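Local structure of lipid-transfer protein (Thermomonospora curvata, 6OK1) at residues Ala174-Asp177 with Arg178-Ala182; Thr183-Ala187 with Trp188-Arg192; Gly337-Gly341 with Glu342-His346. The protein is a lipid-transfer protein of the thiolase superfamily, with N-terminal and C-terminal thiolase-like parts in each of its four assembled chains. One frame throughout, in Å; residues are numbered along the deposited sequence.

Contact 1 of 3, residues Ala174-Asp177 with Arg178-Ala182; sequences AVVD and RKHAA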
ATOM      1  N   ALA A 174      -3.624   9.553 -30.407  1.00 23.72           N
ATOM      2  CA  ALA A 174      -2.349   8.894 -30.656  1.00 24.69           C
ATOM      3  C   ALA A 174      -1.444   9.777 -31.503  1.00 24.79           C
ATOM      4  O   ALA A 174      -0.248   9.904 -31.220  1.00 25.33           O
ATOM      5  CB  ALA A 174      -2.584   7.545 -31.337  1.00 26.20           C
ATOM      6  N   VAL A 175      -2.007  10.410 -32.532  1.00 25.80           N
ATOM      7  CA  VAL A 175      -1.200  11.230 -33.436  1.00 26.54           C
ATOM      8  C   VAL A 175      -0.602  12.418 -32.694  1.00 25.03           C
ATOM      9  O   VAL A 175       0.592  12.726 -32.838  1.00 27.36           O
ATOM     10  CB  VAL A 175      -2.046  11.683 -34.642  1.00 30.14           C
ATOM     11  CG1 VAL A 175      -1.266  12.657 -35.509  1.00 28.42           C
ATOM     12  CG2 VAL A 175      -2.492  10.471 -35.472  1.00 29.77           C
ATOM     13  N   VAL A 176      -1.411  13.118 -31.889  1.00 25.97           N
ATOM     14  CA  VAL A 176      -0.860  14.282 -31.187  1.00 27.29           C
ATOM     15  C   VAL A 176       0.150  13.843 -30.130  1.00 24.73           C
ATOM     16  O   VAL A 176       1.211  14.461 -29.977  1.00 25.40           O
ATOM     17  CB  VAL A 176      -1.981  15.170 -30.604  1.00 26.92           C
ATOM     18  CG1 VAL A 176      -2.604  14.552 -29.368  1.00 30.20           C
ATOM     19  CG2 VAL A 176      -1.437  16.580 -30.271  1.00 34.37           C
ATOM     20  N   ASP A 177      -0.134  12.758 -29.396  1.00 26.84           N
ATOM     21  CA  ASP A 177       0.887  12.203 -28.519  1.00 23.09           C
ATOM     22  C   ASP A 177       2.201  11.979 -29.262  1.00 29.39           C
ATOM     23  O   ASP A 177       3.280  12.343 -28.779  1.00 27.48           O
ATOM     24  CB  ASP A 177       0.440  10.845 -27.949  1.00 23.05           C
ATOM     25  CG  ASP A 177      -0.387  10.938 -26.679  1.00 27.95           C
ATOM     26  OD1 ASP A 177      -0.485  11.995 -26.042  1.00 25.49           O
ATOM     27  OD2 ASP A 177      -0.958   9.876 -26.314  1.00 26.07           O
ATOM     28  N   ARG A 178       2.138  11.274 -30.392  1.00 24.50           N
ATOM     29  CA  ARG A 178       3.366  10.931 -31.098  1.00 25.89           C
ATOM     30  C   ARG A 178       3.998  12.161 -31.742  1.00 28.76           C
ATOM     31  O   ARG A 178       5.216  12.215 -31.911  1.00 26.93           O
ATOM     32  CB  ARG A 178       3.075   9.843 -32.135  1.00 24.71           C
ATOM     33  CG  ARG A 178       2.766   8.460 -31.478  1.00 27.22           C
ATOM     34  CD  ARG A 178       4.005   7.802 -30.879  1.00 27.23           C
ATOM     35  NE  ARG A 178       4.925   7.405 -31.944  1.00 26.91           N
ATOM     36  CZ  ARG A 178       4.972   6.201 -32.512  1.00 28.01           C
ATOM     37  NH1 ARG A 178       4.187   5.211 -32.094  1.00 29.13           N
ATOM     38  NH2 ARG A 178       5.836   5.985 -33.504  1.00 27.66           N
ATOM     39  N   LYS A 179       3.197  13.163 -32.082  1.00 25.28           N
ATOM     40  CA  LYS A 179       3.773  14.406 -32.594  1.00 26.13           C
ATOM     41  C   LYS A 179       4.666  15.052 -31.539  1.00 29.34           C
ATOM     42  O   LYS A 179       5.796  15.487 -31.819  1.00 29.97           O
ATOM     43  CB  LYS A 179       2.654  15.357 -33.010  1.00 27.26           C
ATOM     44  CG  LYS A 179       3.120  16.726 -33.521  1.00 31.76           C
ATOM     45  CD  LYS A 179       1.908  17.502 -34.070  1.00 36.65           C
ATOM     46  CE  LYS A 179       2.293  18.842 -34.623  1.00 84.62           C
ATOM     47  NZ  LYS A 179       1.101  19.536 -35.171  1.00 65.48           N
ATOM     48  N   HIS A 180       4.178  15.102 -30.306  1.00 29.05           N
ATOM     49  CA  HIS A 180       4.949  15.710 -29.236  1.00 29.22           C
ATOM     50  C   HIS A 180       6.112  14.823 -28.825  1.00 27.80           C
ATOM     51  O   HIS A 180       7.193  15.325 -28.501  1.00 29.77           O
ATOM     52  CB  HIS A 180       4.041  15.996 -28.041  1.00 24.80           C
ATOM     53  CG  HIS A 180       2.965  16.995 -28.340  1.00 28.82           C
ATOM     54  ND1 HIS A 180       1.842  17.147 -27.553  1.00 26.80           N
ATOM     55  CD2 HIS A 180       2.847  17.904 -29.342  1.00 30.81           C
ATOM     56  CE1 HIS A 180       1.069  18.091 -28.067  1.00 28.68           C
ATOM     57  NE2 HIS A 180       1.663  18.577 -29.147  1.00 31.44           N
ATOM     58  N   ALA A 181       5.911  13.500 -28.819  1.00 27.81           N
ATOM     59  CA  ALA A 181       7.016  12.612 -28.491  1.00 23.89           C
ATOM     60  C   ALA A 181       8.147  12.747 -29.503  1.00 26.75           C
ATOM     61  O   ALA A 181       9.324  12.603 -29.155  1.00 28.32           O
ATOM     62  CB  ALA A 181       6.552  11.156 -28.431  1.00 25.61           C
ATOM     63  N   ALA A 182       7.807  13.014 -30.759  1.00 26.57           N
ATOM     64  CA  ALA A 182       8.812  13.021 -31.817  1.00 27.09           C
ATOM     65  C   ALA A 182       9.873  14.106 -31.623  1.00 30.29           C
ATOM     66  O   ALA A 182      10.980  13.961 -32.137  1.00 30.13           O
ATOM     67  CB  ALA A 182       8.129  13.185 -33.165  1.00 30.85           C
TER

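Contact 2 of 3, residues Thr183-Ala187 with Trp188-Arg192; sequences TNPKA and WFYQR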
ATOM      1  N   THR A 183       9.572  15.190 -30.900  1.00 30.19           N
ATOM      2  CA  THR A 183      10.556  16.228 -30.617  1.00 28.96           C
ATOM      3  C   THR A 183      11.086  16.149 -29.189  1.00 28.78           C
ATOM      4  O   THR A 183      11.706  17.102 -28.710  1.00 35.69           O
ATOM      5  CB  THR A 183       9.959  17.612 -30.892  1.00 35.23           C
ATOM      6  OG1 THR A 183       8.786  17.824 -30.099  1.00 33.72           O
ATOM      7  CG2 THR A 183       9.584  17.734 -32.351  1.00 34.59           C
ATOM      8  N   ASN A 184      10.861  15.023 -28.501  1.00 29.17           N
ATOM      9  CA  ASN A 184      11.295  14.857 -27.117  1.00 26.48           C
ATOM     10  C   ASN A 184      12.435  13.847 -27.056  1.00 28.88           C
ATOM     11  O   ASN A 184      12.186  12.635 -27.165  1.00 30.07           O
ATOM     12  CB  ASN A 184      10.137  14.372 -26.246  1.00 27.11           C
ATOM     13  CG  ASN A 184      10.564  14.139 -24.825  1.00 28.72           C
ATOM     14  OD1 ASN A 184      11.714  14.405 -24.455  1.00 31.92           O
ATOM     15  ND2 ASN A 184       9.651  13.616 -24.014  1.00 28.15           N
ATOM     16  N   PRO A 185      13.688  14.281 -26.867  1.00 32.45           N
ATOM     17  CA  PRO A 185      14.805  13.321 -26.904  1.00 29.33           C
ATOM     18  C   PRO A 185      14.695  12.221 -25.868  1.00 30.68           C
ATOM     19  O   PRO A 185      15.351  11.181 -26.017  1.00 31.51           O
ATOM     20  CB  PRO A 185      16.040  14.205 -26.646  1.00 33.63           C
ATOM     21  CG  PRO A 185      15.626  15.582 -27.100  1.00 36.78           C
ATOM     22  CD  PRO A 185      14.160  15.676 -26.759  1.00 34.63           C
ATOM     23  N   LYS A 186      13.913  12.423 -24.811  1.00 27.47           N
ATOM     24  CA  LYS A 186      13.760  11.406 -23.771  1.00 25.31           C
ATOM     25  C   LYS A 186      12.705  10.368 -24.116  1.00 25.84           C
ATOM     26  O   LYS A 186      12.631   9.331 -23.446  1.00 28.77           O
ATOM     27  CB  LYS A 186      13.386  12.067 -22.447  1.00 26.61           C
ATOM     28  CG  LYS A 186      14.383  13.091 -21.939  1.00 28.72           C
ATOM     29  CD  LYS A 186      15.701  12.444 -21.586  1.00 35.15           C
ATOM     30  CE  LYS A 186      16.689  13.478 -21.024  1.00 49.27           C
ATOM     31  NZ  LYS A 186      18.027  12.881 -20.733  1.00 64.75           N
ATOM     32  N   ALA A 187      11.899  10.631 -25.134  1.00 26.83           N
ATOM     33  CA  ALA A 187      10.778   9.778 -25.493  1.00 24.64           C
ATOM     34  C   ALA A 187      11.230   8.573 -26.301  1.00 25.19           C
ATOM     35  O   ALA A 187      12.163   8.646 -27.112  1.00 27.51           O
ATOM     36  CB  ALA A 187       9.748  10.582 -26.294  1.00 26.79           C
ATOM     37  N   TRP A 188      10.546   7.443 -26.091  1.00 26.12           N
ATOM     38  CA  TRP A 188      10.919   6.254 -26.838  1.00 27.18           C
ATOM     39  C   TRP A 188      10.717   6.467 -28.320  1.00 27.87           C
ATOM     40  O   TRP A 188      11.471   5.924 -29.134  1.00 28.89           O
ATOM     41  CB  TRP A 188      10.118   5.030 -26.392  1.00 27.91           C
ATOM     42  CG  TRP A 188      10.636   3.798 -27.060  1.00 28.69           C
ATOM     43  CD1 TRP A 188      10.025   3.073 -28.036  1.00 34.03           C
ATOM     44  CD2 TRP A 188      11.907   3.172 -26.824  1.00 30.17           C
ATOM     45  NE1 TRP A 188      10.830   2.029 -28.422  1.00 36.64           N
ATOM     46  CE2 TRP A 188      11.990   2.069 -27.691  1.00 31.92           C
ATOM     47  CE3 TRP A 188      12.983   3.443 -25.964  1.00 30.22           C
ATOM     48  CZ2 TRP A 188      13.101   1.225 -27.724  1.00 36.88           C
ATOM     49  CZ3 TRP A 188      14.096   2.598 -25.997  1.00 36.93           C
ATOM     50  CH2 TRP A 188      14.145   1.508 -26.888  1.00 33.46           C
ATOM     51  N   PHE A 189       9.715   7.260 -28.695  1.00 27.32           N
ATOM     52  CA  PHE A 189       9.415   7.494 -30.099  1.00 25.77           C
ATOM     53  C   PHE A 189       9.917   8.854 -30.575  1.00 27.74           C
ATOM     54  O   PHE A 189       9.337   9.464 -31.483  1.00 27.85           O
ATOM     55  CB  PHE A 189       7.924   7.315 -30.344  1.00 27.51           C
ATOM     56  CG  PHE A 189       7.474   5.884 -30.170  1.00 25.95           C
ATOM     57  CD1 PHE A 189       7.808   4.906 -31.115  1.00 28.63           C
ATOM     58  CD2 PHE A 189       6.752   5.509 -29.051  1.00 24.03           C
ATOM     59  CE1 PHE A 189       7.417   3.588 -30.952  1.00 29.70           C
ATOM     60  CE2 PHE A 189       6.357   4.177 -28.884  1.00 28.17           C
ATOM     61  CZ  PHE A 189       6.677   3.227 -29.832  1.00 30.44           C
ATOM     62  N   TYR A 190      11.004   9.323 -29.983  1.00 26.00           N
ATOM     63  CA  TYR A 190      11.748  10.453 -30.521  1.00 25.13           C
ATOM     64  C   TYR A 190      11.981  10.270 -32.019  1.00 28.30           C
ATOM     65  O   TYR A 190      12.402   9.201 -32.465  1.00 32.02           O
ATOM     66  CB  TYR A 190      13.082  10.565 -29.776  1.00 28.29           C
ATOM     67  CG  TYR A 190      13.951  11.754 -30.161  1.00 28.59           C
ATOM     68  CD1 TYR A 190      13.426  13.040 -30.227  1.00 30.08           C
ATOM     69  CD2 TYR A 190      15.297  11.585 -30.427  1.00 35.56           C
ATOM     70  CE1 TYR A 190      14.237  14.135 -30.542  1.00 34.55           C
ATOM     71  CE2 TYR A 190      16.105  12.665 -30.738  1.00 31.40           C
ATOM     72  CZ  TYR A 190      15.566  13.929 -30.807  1.00 40.69           C
ATOM     73  OH  TYR A 190      16.384  14.981 -31.129  1.00 44.18           O
ATOM     74  N   GLN A 191      11.678  11.311 -32.789  1.00 30.19           N
ATOM     75  CA  GLN A 191      11.892  11.333 -34.236  1.00 33.66           C
ATOM     76  C   GLN A 191      11.043  10.304 -34.985  1.00 33.70           C
ATOM     77  O   GLN A 191      11.345   9.965 -36.129  1.00 33.54           O
ATOM     78  CB  GLN A 191      13.381  11.143 -34.559  1.00 32.08           C
ATOM     79  CG  GLN A 191      14.267  12.213 -33.887  1.00 40.74           C
ATOM     80  CD  GLN A 191      15.731  12.070 -34.208  1.00 80.00           C
ATOM     81  OE1 GLN A 191      16.260  10.967 -34.270  1.00 47.24           O
ATOM     82  NE2 GLN A 191      16.399  13.195 -34.409  1.00 58.44           N
ATOM     83  N   ARG A 192       9.944   9.816 -34.405  1.00 30.66           N
ATOM     84  CA  ARG A 192       9.124   8.797 -35.063  1.00 37.96           C
ATOM     85  C   ARG A 192       7.643   9.156 -34.969  1.00 27.69           C
ATOM     86  O   ARG A 192       6.841   8.426 -34.382  1.00 28.41           O
ATOM     87  CB  ARG A 192       9.426   7.420 -34.465  1.00 32.91           C
ATOM     88  CG  ARG A 192      10.898   7.076 -34.623  1.00 47.08           C
ATOM     89  CD  ARG A 192      11.236   5.648 -34.271  1.00 61.16           C
ATOM     90  NE  ARG A 192      10.557   4.690 -35.138  1.00 76.62           N
ATOM     91  CZ  ARG A 192      10.898   3.409 -35.230  1.00 57.71           C
ATOM     92  NH1 ARG A 192      11.922   2.956 -34.523  1.00 42.98           N
ATOM     93  NH2 ARG A 192      10.219   2.585 -36.025  1.00 54.70           N
TER

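Contact 3 of 3, residues Gly337-Gly341 with Glu342-His346; sequences GGQLG and EAYIH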
ATOM      1  N   GLY A 337       4.740  13.730 -24.881  1.00 26.28           N
ATOM      2  CA  GLY A 337       4.389  12.569 -25.671  1.00 24.65           C
ATOM      3  C   GLY A 337       3.482  11.588 -24.956  1.00 26.36           C
ATOM      4  O   GLY A 337       3.022  10.625 -25.580  1.00 24.62           O
ATOM      5  N   GLY A 338       3.210  11.810 -23.669  1.00 24.28           N
ATOM      6  CA  GLY A 338       2.309  10.952 -22.912  1.00 22.77           C
ATOM      7  C   GLY A 338       2.913   9.621 -22.511  1.00 23.83           C
ATOM      8  O   GLY A 338       4.090   9.322 -22.745  1.00 25.78           O
ATOM      9  N   GLN A 339       2.076   8.800 -21.859  1.00 22.65           N
ATOM     10  CA  GLN A 339       2.469   7.426 -21.607  1.00 21.67           C
ATOM     11  C   GLN A 339       2.655   6.694 -22.927  1.00 23.91           C
ATOM     12  O   GLN A 339       3.470   5.767 -23.022  1.00 23.36           O
ATOM     13  CB  GLN A 339       1.418   6.701 -20.760  1.00 20.93           C
ATOM     14  CG  GLN A 339       1.108   7.389 -19.448  1.00 22.49           C
ATOM     15  CD  GLN A 339       2.294   7.414 -18.531  1.00 25.96           C
ATOM     16  OE1 GLN A 339       2.647   6.399 -17.944  1.00 23.27           O
ATOM     17  NE2 GLN A 339       2.912   8.578 -18.395  1.00 22.89           N
ATOM     18  N   LEU A 340       1.878   7.096 -23.943  1.00 22.60           N
ATOM     19  CA  LEU A 340       1.868   6.412 -25.237  1.00 26.60           C
ATOM     20  C   LEU A 340       3.146   6.684 -26.026  1.00 28.18           C
ATOM     21  O   LEU A 340       3.672   5.782 -26.694  1.00 25.92           O
ATOM     22  CB  LEU A 340       0.653   6.869 -26.048  1.00 26.09           C
ATOM     23  CG  LEU A 340       0.332   6.046 -27.280  1.00 32.71           C
ATOM     24  CD1 LEU A 340      -0.590   4.913 -26.926  1.00 52.50           C
ATOM     25  CD2 LEU A 340      -0.275   6.912 -28.362  1.00 39.13           C
ATOM     26  N   GLY A 341       3.659   7.908 -25.950  1.00 25.84           N
ATOM     27  CA  GLY A 341       4.780   8.358 -26.762  1.00 30.26           C
ATOM     28  C   GLY A 341       6.117   8.487 -26.051  1.00 24.45           C
ATOM     29  O   GLY A 341       7.165   8.286 -26.667  1.00 27.27           O
ATOM     30  N   GLU A 342       6.115   8.856 -24.767  1.00 23.96           N
ATOM     31  CA  GLU A 342       7.380   8.999 -24.034  1.00 27.38           C
ATOM     32  C   GLU A 342       7.726   7.682 -23.349  1.00 25.45           C
ATOM     33  O   GLU A 342       8.721   7.036 -23.692  1.00 25.62           O
ATOM     34  CB  GLU A 342       7.314  10.143 -23.018  1.00 23.85           C
ATOM     35  CG  GLU A 342       8.620  10.254 -22.221  1.00 26.38           C
ATOM     36  CD  GLU A 342       8.636  11.391 -21.230  1.00 30.86           C
ATOM     37  OE1 GLU A 342       8.040  11.219 -20.163  1.00 25.83           O
ATOM     38  OE2 GLU A 342       9.256  12.436 -21.496  1.00 26.85           O
ATOM     39  N   ALA A 343       6.909   7.266 -22.384  1.00 26.08           N
ATOM     40  CA  ALA A 343       7.218   6.112 -21.561  1.00 25.59           C
ATOM     41  C   ALA A 343       6.046   5.862 -20.630  1.00 21.70           C
ATOM     42  O   ALA A 343       5.370   6.808 -20.212  1.00 22.03           O
ATOM     43  CB  ALA A 343       8.484   6.326 -20.721  1.00 23.53           C
ATOM     44  N   TYR A 344       5.843   4.593 -20.290  1.00 23.83           N
ATOM     45  CA  TYR A 344       4.778   4.172 -19.375  1.00 27.22           C
ATOM     46  C   TYR A 344       5.384   3.990 -17.983  1.00 20.00           C
ATOM     47  O   TYR A 344       5.716   2.884 -17.563  1.00 22.78           O
ATOM     48  CB  TYR A 344       4.140   2.885 -19.879  1.00 24.91           C
ATOM     49  CG  TYR A 344       2.904   2.392 -19.151  1.00 22.87           C
ATOM     50  CD1 TYR A 344       2.001   3.267 -18.548  1.00 21.89           C
ATOM     51  CD2 TYR A 344       2.640   1.038 -19.095  1.00 22.15           C
ATOM     52  CE1 TYR A 344       0.852   2.773 -17.903  1.00 21.43           C
ATOM     53  CE2 TYR A 344       1.507   0.541 -18.467  1.00 24.88           C
ATOM     54  CZ  TYR A 344       0.617   1.423 -17.879  1.00 25.73           C
ATOM     55  OH  TYR A 344      -0.510   0.920 -17.275  1.00 27.51           O
ATOM     56  N   ILE A 345       5.531   5.104 -17.254  1.00 19.89           N
ATOM     57  CA  ILE A 345       5.956   5.030 -15.863  1.00 21.38           C
ATOM     58  C   ILE A 345       4.735   5.278 -14.973  1.00 23.88           C
ATOM     59  O   ILE A 345       4.799   5.992 -13.960  1.00 21.36           O
ATOM     60  CB  ILE A 345       7.096   6.018 -15.566  1.00 21.86           C
ATOM     61  CG1 ILE A 345       8.110   6.032 -16.728  1.00 24.74           C
ATOM     62  CG2 ILE A 345       7.767   5.624 -14.266  1.00 25.84           C
ATOM     63  CD1 ILE A 345       8.819   4.680 -16.984  1.00 25.37           C
ATOM     64  N   HIS A 346       3.619   4.647 -15.351  1.00 23.64           N
ATOM     65  CA  HIS A 346       2.358   4.699 -14.613  1.00 21.03           C
ATOM     66  C   HIS A 346       2.048   6.124 -14.155  1.00 21.12           C
ATOM     67  O   HIS A 346       1.616   6.344 -13.011  1.00 21.02           O
ATOM     68  CB  HIS A 346       2.387   3.717 -13.442  1.00 20.77           C
ATOM     69  CG  HIS A 346       2.475   2.283 -13.863  1.00 24.88           C
ATOM     70  ND1 HIS A 346       2.261   1.236 -12.989  1.00 32.15           N
ATOM     71  CD2 HIS A 346       2.755   1.719 -15.063  1.00 27.17           C
ATOM     72  CE1 HIS A 346       2.404   0.091 -13.637  1.00 39.26           C
ATOM     73  NE2 HIS A 346       2.708   0.357 -14.894  1.00 27.21           N
TER

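Contact 1 of 3, residues Ala174-Asp177 with Arg178-Ala182
Four consecutive i to i+4 backbone bonds tie A174-D177 to R178-A181, from R178 N to A174 O (2.9 Å), K179 N to V175 O, H180 N to V176 O and A181 N to D177 O, so the chain here is regular alpha helix. Across one turn the clearest meeting of side chains is V176 with H180. The two lie side by side and point the same way, and the CG2 methyl of V176 comes to 3.7 Å from CE1 of H180. That methyl is anti to the V176 backbone N, which swings it along the helix to the imidazole. The same ring has V176 O over one face, toward its rim, 3.5 Å from H180 CG; this is the oxygen that accepts the H180 backbone N-H. ND1 of H180 makes weak hydrogen bonds to the carbonyls of C333 and N334. R178 lays CB and CG against A174 O, each 3.4 Å away, then folds at chi2 (-72°) and chi3 (-68°). Its bent chain carries the guanidinium group off the helix to F189, a cation-pi partner, and to the carbonyl of R192. K179 also rests CB on a carbonyl, 3.3 Å from V175 O, but its chain runs out extended to a salt bridge with E326. OD1 of D177 bonds to N334, while OD2 lies close to the carboxylate of D295. This is the last part of helix 167-182, a largely buried stretch packed through A174 and D177 against L340 of the short helix 338-341 in a thiolase-like fold.

Contact 2 of 3, residues Thr183-Ala187 with Trp188-Arg192
P185 and Y190 make the main side-chain contact of this tight loop. CA of P185 sits over the centre of the phenol ring, 3.6 Å from its centroid and 11° off the normal, a nearly head-on CH-pi contact. The pyrrolidine ring adds CG, 4.0 Å from Y190 CE1. On the opposite face of the phenol lies CG of Q191, so the ring is sandwiched between proline and the aliphatic part of the next residue. N184 O approaches the ring obliquely, 3.3 Å from CD1 of Y190, and C of T183 lies at the edge. The Y190 ring arrives there because its CG is anti to the backbone N (chi1 -176°), which turns the side chain back over the 183-187 segment.

Beneath this packing the backbone is folded by successive turns. N184 to A187 is a type I turn, and within it OD1 of N184 takes the N-H of K186 at 3.0 Å, an Asx turn; the donor stands well above the amide plane. A second type I turn, A187 to Y190, is closed by Y190 N to A187 O (3.2 Å), again with the N-H above the carbonyl plane. A type II turn from F189 to R192 follows. Next to them, the edge of the W188 indole points at the face of the F189 ring, CD1 3.7 Å above its centre.

Farther out, ND2 of N184 is held by E342 and by the carbonyl of H336, OG1 of T183 by N364, and the W188 indole forms a cation-pi contact with K20. The loop follows directly on helix 167-182, doubles back beside its end where Q191 bonds to A182, and leads toward helix 196-201, while A187 packs on E342 just past helix 338-341.

Contact 3 of 3, residues Gly337-Gly341 with Glu342-His346
Q339 and E342 hold together a single helical turn, 338-341, and the irregular loop that leaves it, in the C-terminal thiolase-like part of the chain. The turn is closed by E342 N to G338 O, 2.9 Å. CB of E342 also rests 3.3 Å from that oxygen. From there the glutamate chain extends straight away from the turn, with CG anti to the backbone N, and spreads its carboxylate between two amides: OE2 takes N184 and OE1 takes N349. Two bonds from separate parts of the chain thus fix the rotation of this buried carboxylate.

Q339 reaches in the other direction along the departing chain. Its CA directs a C-H toward A343 O, 3.3 Å away, with an angle of 163° at the hydrogen. A bend at chi2 (-65°) then brings the amide beside the Y344 ring, the two planes 70° apart. NE2 is anchored by OD1 of N349, whose ND2 binds both E342 and A343 O, so one asparagine organises both side chains and the backbone between them. OE1 takes the N-H of G347. L340 packs against A174 and D177 of helix 167-182.

Glycine suits the turn itself: G337 and G338 have positive phi, and at G341 a beta carbon would clash with G337 O. Y344 is packed on one face by CD2 of H346, 3.5 Å above the ring centre, while OE1 of Q339 meets the same ring in its plane at the edge, 3.3 Å from CD1.

In the fold
Along the chain the contacts come in the order 1, 2, 3, the first two running on without a break from the end of helix 167-182 into the loop before helix 196-201, and the third following much later, at helix 338-341. Their centres are about 9 Å (contacts 1 and 2), 10 Å (1 and 3) and 11 Å (2 and 3) apart, so all three form one cluster. Contacts 1 and 2 belong to the N-terminal thiolase-like part of the chain and contact 3 to the C-terminal one. The cluster thus joins the two parts: A174, D177 and A181 of the helix pack on 337-341, and N184 and W188 of the loop bond to E342.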